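Local coordinates for protein branched-chain alpha-ketoacid decarboxylase (Lactococcus lactis, PDB 2VBF) that probably decarboxylates branched-chain and aromatic alpha-keto acids to aldehydes, using thiamine diphosphate and magnesium, at residues E72-Y77 with Q456-E461; I259-F264 with P274-I279. All coordinates share one frame; numbering follows the deposited sequence.

Contact 1 (E72-Y77 with Q456-E461). With TPP (thiamine diphosphate), chain D.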
ATOM      1  N   GLU A  72      -3.759   4.152  -4.127  1.00 10.61           N
ATOM      2  CA  GLU A  72      -3.303   5.216  -3.223  1.00 10.53           C
ATOM      3  C   GLU A  72      -1.816   5.188  -2.889  1.00 11.26           C
ATOM      4  O   GLU A  72      -1.193   6.247  -2.710  1.00 10.47           O
ATOM      5  CB  GLU A  72      -4.119   5.230  -1.933  1.00 10.80           C
ATOM      6  CG  GLU A  72      -5.559   5.637  -2.152  1.00 11.86           C
ATOM      7  CD  GLU A  72      -6.490   4.475  -2.504  1.00 11.11           C
ATOM      8  OE1 GLU A  72      -6.024   3.344  -2.808  1.00 10.95           O
ATOM      9  OE2 GLU A  72      -7.717   4.704  -2.472  1.00 11.30           O
ATOM     10  N   LEU A  73      -1.235   3.998  -2.744  1.00  8.60           N
ATOM     11  CA  LEU A  73       0.193   3.935  -2.514  1.00  8.90           C
ATOM     12  C   LEU A  73       0.917   4.620  -3.669  1.00  7.94           C
ATOM     13  O   LEU A  73       1.817   5.436  -3.464  1.00  9.82           O
ATOM     14  CB  LEU A  73       0.689   2.490  -2.347  1.00  8.17           C
ATOM     15  CG  LEU A  73       2.185   2.374  -2.038  1.00  8.66           C
ATOM     16  CD1 LEU A  73       2.600   3.108  -0.755  1.00  9.23           C
ATOM     17  CD2 LEU A  73       2.649   0.921  -1.990  1.00  8.90           C
ATOM     18  N   ASN A  74       0.502   4.301  -4.893  1.00  9.55           N
ATOM     19  CA  ASN A  74       1.101   4.900  -6.065  1.00 10.17           C
ATOM     20  C   ASN A  74       0.904   6.407  -6.102  1.00  9.13           C
ATOM     21  O   ASN A  74       1.845   7.124  -6.472  1.00 10.51           O
ATOM     22  CB  ASN A  74       0.584   4.242  -7.347  1.00 10.53           C
ATOM     23  CG  ASN A  74       0.986   2.771  -7.438  1.00 10.45           C
ATOM     24  OD1 ASN A  74       1.831   2.299  -6.666  1.00 11.63           O
ATOM     25  ND2 ASN A  74       0.370   2.030  -8.367  1.00 12.38           N
ATOM     26  N   ALA A  75      -0.285   6.878  -5.705  1.00 11.66           N
ATOM     27  CA  ALA A  75      -0.601   8.307  -5.598  1.00 11.43           C
ATOM     28  C   ALA A  75       0.382   9.015  -4.677  1.00 11.64           C
ATOM     29  O   ALA A  75       0.903  10.077  -5.017  1.00 10.69           O
ATOM     30  CB  ALA A  75      -2.075   8.520  -5.093  1.00 10.54           C
ATOM     31  N   SER A  76       0.674   8.395  -3.539  1.00 11.09           N
ATOM     32  CA  SER A  76       1.598   8.964  -2.557  1.00 10.42           C
ATOM     33  C   SER A  76       3.035   9.047  -3.104  1.00 10.12           C
ATOM     34  O   SER A  76       3.716  10.060  -2.956  1.00  9.74           O
ATOM     35  CB  SER A  76       1.521   8.173  -1.244  1.00 10.73           C
ATOM     36  OG  SER A  76       2.148   6.905  -1.320  1.00 10.29           O
ATOM     37  N   TYR A  77       3.462   7.995  -3.792  1.00  7.71           N
ATOM     38  CA  TYR A  77       4.752   7.981  -4.463  1.00  9.49           C
ATOM     39  C   TYR A  77       4.826   9.069  -5.541  1.00  9.19           C
ATOM     40  O   TYR A  77       5.850   9.743  -5.708  1.00 11.15           O
ATOM     41  CB  TYR A  77       4.980   6.620  -5.117  1.00 10.01           C
ATOM     42  CG  TYR A  77       5.250   5.428  -4.205  1.00  8.40           C
ATOM     43  CD1 TYR A  77       5.788   5.572  -2.922  1.00  9.76           C
ATOM     44  CD2 TYR A  77       5.038   4.127  -4.685  1.00 10.08           C
ATOM     45  CE1 TYR A  77       6.092   4.441  -2.134  1.00 11.49           C
ATOM     46  CE2 TYR A  77       5.322   3.014  -3.912  1.00 10.51           C
ATOM     47  CZ  TYR A  77       5.849   3.177  -2.645  1.00 10.74           C
ATOM     48  OH  TYR A  77       6.132   2.056  -1.902  1.00  9.24           O
ATOM     49  N   GLN A 456       6.999  -4.569 -10.515  1.00 10.70           N
ATOM     50  CA  GLN A 456       5.844  -5.382 -10.194  1.00 10.37           C
ATOM     51  C   GLN A 456       5.011  -4.807  -9.024  1.00 10.39           C
ATOM     52  O   GLN A 456       3.822  -5.083  -8.916  1.00 10.73           O
ATOM     53  CB  GLN A 456       6.271  -6.817  -9.907  1.00 11.45           C
ATOM     54  CG  GLN A 456       6.842  -7.544 -11.136  1.00 11.05           C
ATOM     55  CD  GLN A 456       6.770  -9.059 -11.045  1.00 12.09           C
ATOM     56  OE1 GLN A 456       6.133  -9.605 -10.153  1.00 13.12           O
ATOM     57  NE2 GLN A 456       7.414  -9.751 -12.000  1.00 11.86           N
ATOM     58  N   LEU A 457       5.620  -3.984  -8.177  1.00  8.47           N
ATOM     59  CA  LEU A 457       4.880  -3.384  -7.056  1.00 10.00           C
ATOM     60  C   LEU A 457       3.938  -2.245  -7.464  1.00  9.18           C
ATOM     61  O   LEU A 457       2.945  -1.986  -6.771  1.00 12.13           O
ATOM     62  CB  LEU A 457       5.803  -2.855  -5.959  1.00  9.72           C
ATOM     63  CG  LEU A 457       6.521  -3.907  -5.103  1.00  9.87           C
ATOM     64  CD1 LEU A 457       7.865  -4.254  -5.730  1.00 10.53           C
ATOM     65  CD2 LEU A 457       6.705  -3.449  -3.647  1.00  9.90           C
ATOM     66  N   THR A 458       4.250  -1.550  -8.564  1.00 10.17           N
ATOM     67  CA  THR A 458       3.570  -0.280  -8.907  1.00 10.84           C
ATOM     68  C   THR A 458       3.192  -0.131 -10.397  1.00 11.13           C
ATOM     69  O   THR A 458       2.807   0.961 -10.841  1.00 10.98           O
ATOM     70  CB  THR A 458       4.444   0.950  -8.502  1.00  9.91           C
ATOM     71  OG1 THR A 458       5.706   0.880  -9.173  1.00 10.71           O
ATOM     72  CG2 THR A 458       4.661   1.029  -6.973  1.00  9.89           C
ATOM     73  N   VAL A 459       3.210  -1.247 -11.130  1.00 12.77           N
ATOM     74  CA  VAL A 459       2.971  -1.280 -12.572  1.00 11.86           C
ATOM     75  C   VAL A 459       1.671  -0.611 -13.039  1.00 13.20           C
ATOM     76  O   VAL A 459       1.616  -0.091 -14.150  1.00 12.88           O
ATOM     77  CB  VAL A 459       3.005  -2.757 -13.091  1.00 10.65           C
ATOM     78  CG1 VAL A 459       1.790  -3.513 -12.592  1.00 10.64           C
ATOM     79  CG2 VAL A 459       3.083  -2.792 -14.624  1.00 12.93           C
ATOM     80  N   GLN A 460       0.636  -0.585 -12.196  1.00  9.88           N
ATOM     81  CA  GLN A 460      -0.686  -0.125 -12.642  1.00 11.76           C
ATOM     82  C   GLN A 460      -0.746   1.348 -13.029  1.00 12.37           C
ATOM     83  O   GLN A 460      -1.707   1.754 -13.708  1.00 13.50           O
ATOM     84  CB  GLN A 460      -1.808  -0.481 -11.658  1.00 12.56           C
ATOM     85  CG  GLN A 460      -1.559  -0.091 -10.213  1.00 10.71           C
ATOM     86  CD  GLN A 460      -0.877  -1.200  -9.445  1.00 11.41           C
ATOM     87  OE1 GLN A 460       0.351  -1.214  -9.291  1.00 13.06           O
ATOM     88  NE2 GLN A 460      -1.662  -2.163  -9.006  1.00 10.53           N
ATOM     89  N   GLU A 461       0.257   2.155 -12.661  1.00 12.72           N
ATOM     90  CA  GLU A 461       0.257   3.569 -13.099  1.00 12.90           C
ATOM     91  C   GLU A 461       0.649   3.741 -14.577  1.00 11.96           C
ATOM     92  O   GLU A 461       0.655   4.855 -15.103  1.00 13.88           O
ATOM     93  CB  GLU A 461       1.125   4.456 -12.213  1.00 12.99           C
ATOM     94  CG  GLU A 461       0.697   4.497 -10.731  1.00 14.57           C
ATOM     95  CD  GLU A 461      -0.798   4.597 -10.506  1.00 15.05           C
ATOM     96  OE1 GLU A 461      -1.419   5.515 -11.076  1.00 15.68           O
ATOM     97  OE2 GLU A 461      -1.361   3.758  -9.753  1.00 12.49           O
TER
HETATM   98  N1' TPP D1549      -9.986   3.308  -2.437  1.00 11.13           N
HETATM   99  C2' TPP D1549      -9.987   2.155  -1.683  1.00 10.05           C
HETATM  100  CM2 TPP D1549      -8.688   1.516  -1.307  1.00 11.30           C
HETATM  101  N3' TPP D1549     -11.180   1.626  -1.284  1.00 10.01           N
HETATM  102  C4' TPP D1549     -12.379   2.220  -1.635  1.00 10.44           C
HETATM  103  N4' TPP D1549     -13.491   1.661  -1.174  1.00 10.86           N
HETATM  104  C5' TPP D1549     -12.391   3.380  -2.423  1.00 11.20           C
HETATM  105  C6' TPP D1549     -11.169   3.912  -2.824  1.00 11.40           C
HETATM  106  C7' TPP D1549     -13.710   4.035  -2.844  1.00 11.66           C
HETATM  107  N3  TPP D1549     -14.478   3.218  -3.791  1.00 14.50           N
HETATM  108  C2  TPP D1549     -15.512   2.343  -3.468  1.00 16.64           C
HETATM  109  S1  TPP D1549     -16.199   1.556  -4.706  1.00 15.41           S
HETATM  110  C5  TPP D1549     -15.203   2.319  -5.723  1.00 13.91           C
HETATM  111  C4  TPP D1549     -14.305   3.216  -5.136  1.00 12.48           C
HETATM  112  CM4 TPP D1549     -13.284   4.050  -5.866  1.00 14.73           C
HETATM  113  C6  TPP D1549     -15.369   2.007  -7.185  1.00 13.38           C
HETATM  114  C7  TPP D1549     -15.076   0.557  -7.557  1.00 14.09           C
HETATM  115  O7  TPP D1549     -15.196   0.514  -8.969  1.00 14.21           O
HETATM  116  PA  TPP D1549     -15.327  -0.869  -9.787  1.00 13.18           P
HETATM  117  O1A TPP D1549     -14.316  -1.826  -9.175  1.00 12.09           O
HETATM  118  O2A TPP D1549     -15.038  -0.555 -11.235  1.00 11.99           O
HETATM  119  O3A TPP D1549     -16.798  -1.399  -9.463  1.00 11.78           O
HETATM  120  PB  TPP D1549     -18.164  -1.153 -10.308  1.00 12.87           P
HETATM  121  O1B TPP D1549     -19.105  -0.482  -9.354  1.00 12.73           O
HETATM  122  O2B TPP D1549     -18.654  -2.504 -10.730  1.00 13.83           O
HETATM  123  O3B TPP D1549     -17.823  -0.315 -11.510  1.00 11.25           O
HETATM  124  O   HOH W   1       1.087  -0.250  -5.645  1.00 11.68           O
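The carboxamide of Asn74 is the flat group at the centre, and its edges do the bonding. ND2 gives a hydrogen bond to Glu461 OE2 at 2.8 Å (159° at the hydrogen); OE2 lies in the amide plane of Asn74 and accepts on its anti lone pair, while the carboxylate itself is turned 75° to the amide. A weak second bond, 3.4 Å long, runs from ND2 to Gln460 OE1. OD1 serves another side: a water donates to it and to Leu457 O, both at 2.8 Å, and Thr458 CG2 lies 3.1 Å from OD1. Bonds at both ends of the buried amide, ND2 and OD1, fix its rotation. The Thr458 methyl also meets the Tyr77 ring at its edge, in plane, 3.7 Å from CE2.

With its CG anti to the carbonyl carbon (chi1 -64°), Asn74 reaches out from the helix to where ND2 finds both acceptors. Glu461 is held by its other oxygen as well, OE1 accepting from Asn69 ND2 and Ala70 N. Gln460 bonds more strongly to Gln460 of the second subunit, whereas Tyr77 OH pairs with Ser426 and Thr458 OG1 with Gly428 O.

Two residues before Asn74 on the same helix, Glu72 OE2 lies 2.7 Å from N1' of thiamine diphosphate, the glutamate–aminopyrimidine pairing characteristic of thiamine diphosphate enzymes. Ser454 and Thr402 of the second subunit bind the same cofactor, so this pocket lies between subunits.

Helix 72-86 of the N-terminal cofactor-binding domain here meets residues 456-461, on helix 452-458 and the chain that follows it, in the C-terminal one. Pro432 of helix 430-440 touches Asn74, Tyr77 and Thr458; helix 97-111 packs on Leu73 and Tyr77, and strand 89-94 on Glu72 and Ser76.

Contact 2 (I259-F264 with P274-I279)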
ATOM      1  N   ILE A 259      33.113  20.804  -4.528  1.00 13.54           N
ATOM      2  CA  ILE A 259      31.843  20.300  -3.998  1.00 13.65           C
ATOM      3  C   ILE A 259      31.590  18.843  -4.376  1.00 12.59           C
ATOM      4  O   ILE A 259      31.905  18.390  -5.482  1.00 13.14           O
ATOM      5  CB  ILE A 259      30.628  21.182  -4.434  1.00 14.32           C
ATOM      6  CG1 ILE A 259      29.314  20.668  -3.803  1.00 16.96           C
ATOM      7  CG2 ILE A 259      30.496  21.229  -5.960  1.00 12.49           C
ATOM      8  CD1 ILE A 259      28.224  21.705  -3.700  1.00 15.19           C
ATOM      9  N   THR A 260      31.025  18.127  -3.410  1.00 14.12           N
ATOM     10  CA  THR A 260      30.576  16.762  -3.583  1.00 12.63           C
ATOM     11  C   THR A 260      29.158  16.659  -3.010  1.00 13.23           C
ATOM     12  O   THR A 260      28.705  17.557  -2.303  1.00 12.62           O
ATOM     13  CB  THR A 260      31.561  15.774  -2.893  1.00 12.29           C
ATOM     14  OG1 THR A 260      31.178  14.424  -3.166  1.00 14.59           O
ATOM     15  CG2 THR A 260      31.661  16.015  -1.383  1.00 10.46           C
ATOM     16  N   THR A 261      28.447  15.599  -3.381  1.00 12.90           N
ATOM     17  CA  THR A 261      27.212  15.208  -2.711  1.00 12.46           C
ATOM     18  C   THR A 261      27.299  13.728  -2.373  1.00 12.45           C
ATOM     19  O   THR A 261      28.104  12.982  -2.944  1.00 13.08           O
ATOM     20  CB  THR A 261      25.936  15.458  -3.573  1.00 12.63           C
ATOM     21  OG1 THR A 261      25.824  14.455  -4.593  1.00 12.11           O
ATOM     22  CG2 THR A 261      25.964  16.845  -4.220  1.00 12.52           C
ATOM     23  N   LEU A 262      26.470  13.302  -1.433  1.00 13.07           N
ATOM     24  CA  LEU A 262      26.234  11.871  -1.236  1.00 12.93           C
ATOM     25  C   LEU A 262      25.289  11.420  -2.350  1.00 13.25           C
ATOM     26  O   LEU A 262      24.768  12.242  -3.117  1.00 13.90           O
ATOM     27  CB  LEU A 262      25.593  11.609   0.133  1.00 15.35           C
ATOM     28  CG  LEU A 262      26.264  12.201   1.374  1.00 14.07           C
ATOM     29  CD1 LEU A 262      25.525  11.720   2.617  1.00 15.75           C
ATOM     30  CD2 LEU A 262      27.732  11.841   1.444  1.00 15.44           C
ATOM     31  N   ASN A 263      25.018  10.122  -2.427  1.00 11.81           N
ATOM     32  CA  ASN A 263      23.966   9.654  -3.330  1.00 12.81           C
ATOM     33  C   ASN A 263      22.556   9.979  -2.779  1.00 12.48           C
ATOM     34  O   ASN A 263      21.574   9.915  -3.519  1.00 15.13           O
ATOM     35  CB  ASN A 263      24.144   8.173  -3.688  1.00 14.54           C
ATOM     36  CG  ASN A 263      24.025   7.243  -2.490  1.00 14.85           C
ATOM     37  OD1 ASN A 263      23.249   7.490  -1.560  1.00 15.84           O
ATOM     38  ND2 ASN A 263      24.780   6.151  -2.523  1.00 16.70           N
ATOM     39  N   PHE A 264      22.495  10.339  -1.493  1.00 12.86           N
ATOM     40  CA  PHE A 264      21.284  10.829  -0.817  1.00 12.14           C
ATOM     41  C   PHE A 264      21.367  12.347  -0.929  1.00 13.23           C
ATOM     42  O   PHE A 264      22.099  12.993  -0.187  1.00 13.89           O
ATOM     43  CB  PHE A 264      21.304  10.386   0.647  1.00 12.07           C
ATOM     44  CG  PHE A 264      20.081  10.752   1.469  1.00 13.15           C
ATOM     45  CD1 PHE A 264      18.838  11.012   0.899  1.00 11.52           C
ATOM     46  CD2 PHE A 264      20.187  10.750   2.854  1.00 12.45           C
ATOM     47  CE1 PHE A 264      17.724  11.295   1.714  1.00 12.95           C
ATOM     48  CE2 PHE A 264      19.097  11.033   3.674  1.00 13.49           C
ATOM     49  CZ  PHE A 264      17.866  11.313   3.106  1.00 10.62           C
ATOM     50  N   PRO A 274      32.690  22.801 -12.913  1.00 23.43           N
ATOM     51  CA  PRO A 274      34.067  22.335 -12.938  1.00 22.87           C
ATOM     52  C   PRO A 274      34.580  21.892 -11.567  1.00 20.15           C
ATOM     53  O   PRO A 274      35.442  21.026 -11.507  1.00 22.79           O
ATOM     54  CB  PRO A 274      34.856  23.553 -13.460  1.00 23.87           C
ATOM     55  CG  PRO A 274      33.986  24.701 -13.254  1.00 24.07           C
ATOM     56  CD  PRO A 274      32.577  24.206 -13.336  1.00 24.89           C
ATOM     57  N   SER A 275      34.030  22.462 -10.493  1.00 19.67           N
ATOM     58  CA  SER A 275      34.446  22.126  -9.127  1.00 17.58           C
ATOM     59  C   SER A 275      33.659  20.963  -8.494  1.00 17.44           C
ATOM     60  O   SER A 275      33.934  20.608  -7.352  1.00 15.86           O
ATOM     61  CB  SER A 275      34.343  23.353  -8.220  1.00 16.50           C
ATOM     62  OG  SER A 275      33.000  23.709  -7.987  1.00 16.61           O
ATOM     63  N   PHE A 276      32.705  20.377  -9.224  1.00 18.39           N
ATOM     64  CA  PHE A 276      31.996  19.184  -8.733  1.00 15.94           C
ATOM     65  C   PHE A 276      32.916  17.970  -8.872  1.00 16.09           C
ATOM     66  O   PHE A 276      33.389  17.657  -9.979  1.00 16.98           O
ATOM     67  CB  PHE A 276      30.658  18.953  -9.462  1.00 16.07           C
ATOM     68  CG  PHE A 276      29.964  17.680  -9.044  1.00 15.64           C
ATOM     69  CD1 PHE A 276      29.310  17.606  -7.823  1.00 16.94           C
ATOM     70  CD2 PHE A 276      29.990  16.549  -9.852  1.00 17.04           C
ATOM     71  CE1 PHE A 276      28.691  16.426  -7.402  1.00 15.32           C
ATOM     72  CE2 PHE A 276      29.367  15.362  -9.438  1.00 14.65           C
ATOM     73  CZ  PHE A 276      28.718  15.310  -8.212  1.00 15.12           C
ATOM     74  N   LEU A 277      33.161  17.288  -7.748  1.00 15.39           N
ATOM     75  CA  LEU A 277      34.138  16.202  -7.662  1.00 14.99           C
ATOM     76  C   LEU A 277      33.558  14.838  -8.060  1.00 16.01           C
ATOM     77  O   LEU A 277      34.247  14.013  -8.642  1.00 17.59           O
ATOM     78  CB  LEU A 277      34.714  16.109  -6.235  1.00 14.81           C
ATOM     79  CG  LEU A 277      35.448  17.344  -5.689  1.00 15.59           C
ATOM     80  CD1 LEU A 277      35.854  17.163  -4.217  1.00 17.16           C
ATOM     81  CD2 LEU A 277      36.672  17.666  -6.537  1.00 15.82           C
ATOM     82  N   GLY A 278      32.283  14.621  -7.762  1.00 14.86           N
ATOM     83  CA  GLY A 278      31.683  13.302  -7.842  1.00 14.76           C
ATOM     84  C   GLY A 278      30.901  13.024  -6.570  1.00 13.85           C
ATOM     85  O   GLY A 278      30.696  13.919  -5.732  1.00 13.83           O
ATOM     86  N   ILE A 279      30.462  11.779  -6.438  1.00 14.69           N
ATOM     87  CA  ILE A 279      29.694  11.327  -5.292  1.00 14.44           C
ATOM     88  C   ILE A 279      30.605  10.719  -4.221  1.00 14.87           C
ATOM     89  O   ILE A 279      31.360   9.775  -4.490  1.00 16.97           O
ATOM     90  CB  ILE A 279      28.672  10.255  -5.713  1.00 15.38           C
ATOM     91  CG1 ILE A 279      27.733  10.800  -6.784  1.00 14.83           C
ATOM     92  CG2 ILE A 279      27.906   9.728  -4.503  1.00 15.15           C
ATOM     93  CD1 ILE A 279      26.852  11.959  -6.335  1.00 16.15           C
TER
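Ile259, Thr261, Phe276 and Ile279 turn to one face of this parallel strand pair, Thr260 to the other. Ile259 presents its CG2 branch to Phe276 CB at 4.2 Å, whereas the end of its side chain leads away from strand 276-279, and the residue also packs on Val248 and Val252 of helix 245-255. Ile279 crosses Thr261 obliquely, bringing CD1 to 3.2 Å from Thr261 OG1; its other branch, CG2, lies 3.6 Å from Asn263 N. The Phe276 ring leans forward along its own strand, with Gly278 N 3.4 Å above one face and offset toward the rim.

Ile259 N bonds to Ser275 O, and Leu277 N to Ile259 O at 2.8 Å. Ile259 then pairs with Phe276 and Thr261 with Ile279, so one residue, Thr260, faces two, Leu277 and Gly278: a beta bulge in the outermost strand, 276-279. At the backbone angles of Gly278 a side chain would be jammed against Leu277 O, which calls for glycine. The bulge leaves Thr261 N 3.7 Å from Gly278 O, and this buried N-H has no partner in the model.

Gly278 O accepts instead from Thr260 OG1 at 2.7 Å, the donor tilted 34° from the carbonyl plane; a chi1 of -175° swings the hydroxyl toward the carbonyl carbon's side and across to the neighbouring strand. A valine in place of Thr260 would probably leave Gly278 O without this donor and the bulge less firmly tied to strand 259-261. A side-chain hydroxyl thus makes a cross-strand bond where the backbone register slips, at the border of the central domain's sheet.

How the contacts relate
The two contacts do not touch: their centres are 31 Å apart, their nearest atoms about 14 Å, and they lie on opposite sides of the chain's centre. Both segments of contact 2 fall in the sequence between those of contact 1, so the central domain is built from chain that runs between the two cofactor-binding domains. Contact 1 lies between two cofactors, with Glu72 at one and the Leu457 side chain about 4 Å from the other and about 10 Å from a magnesium ion. Contact 2 stands further back; its Asn263 side chain is about 14 Å from a thiamine diphosphate and about 10 Å from the cofactor-binding Gly425.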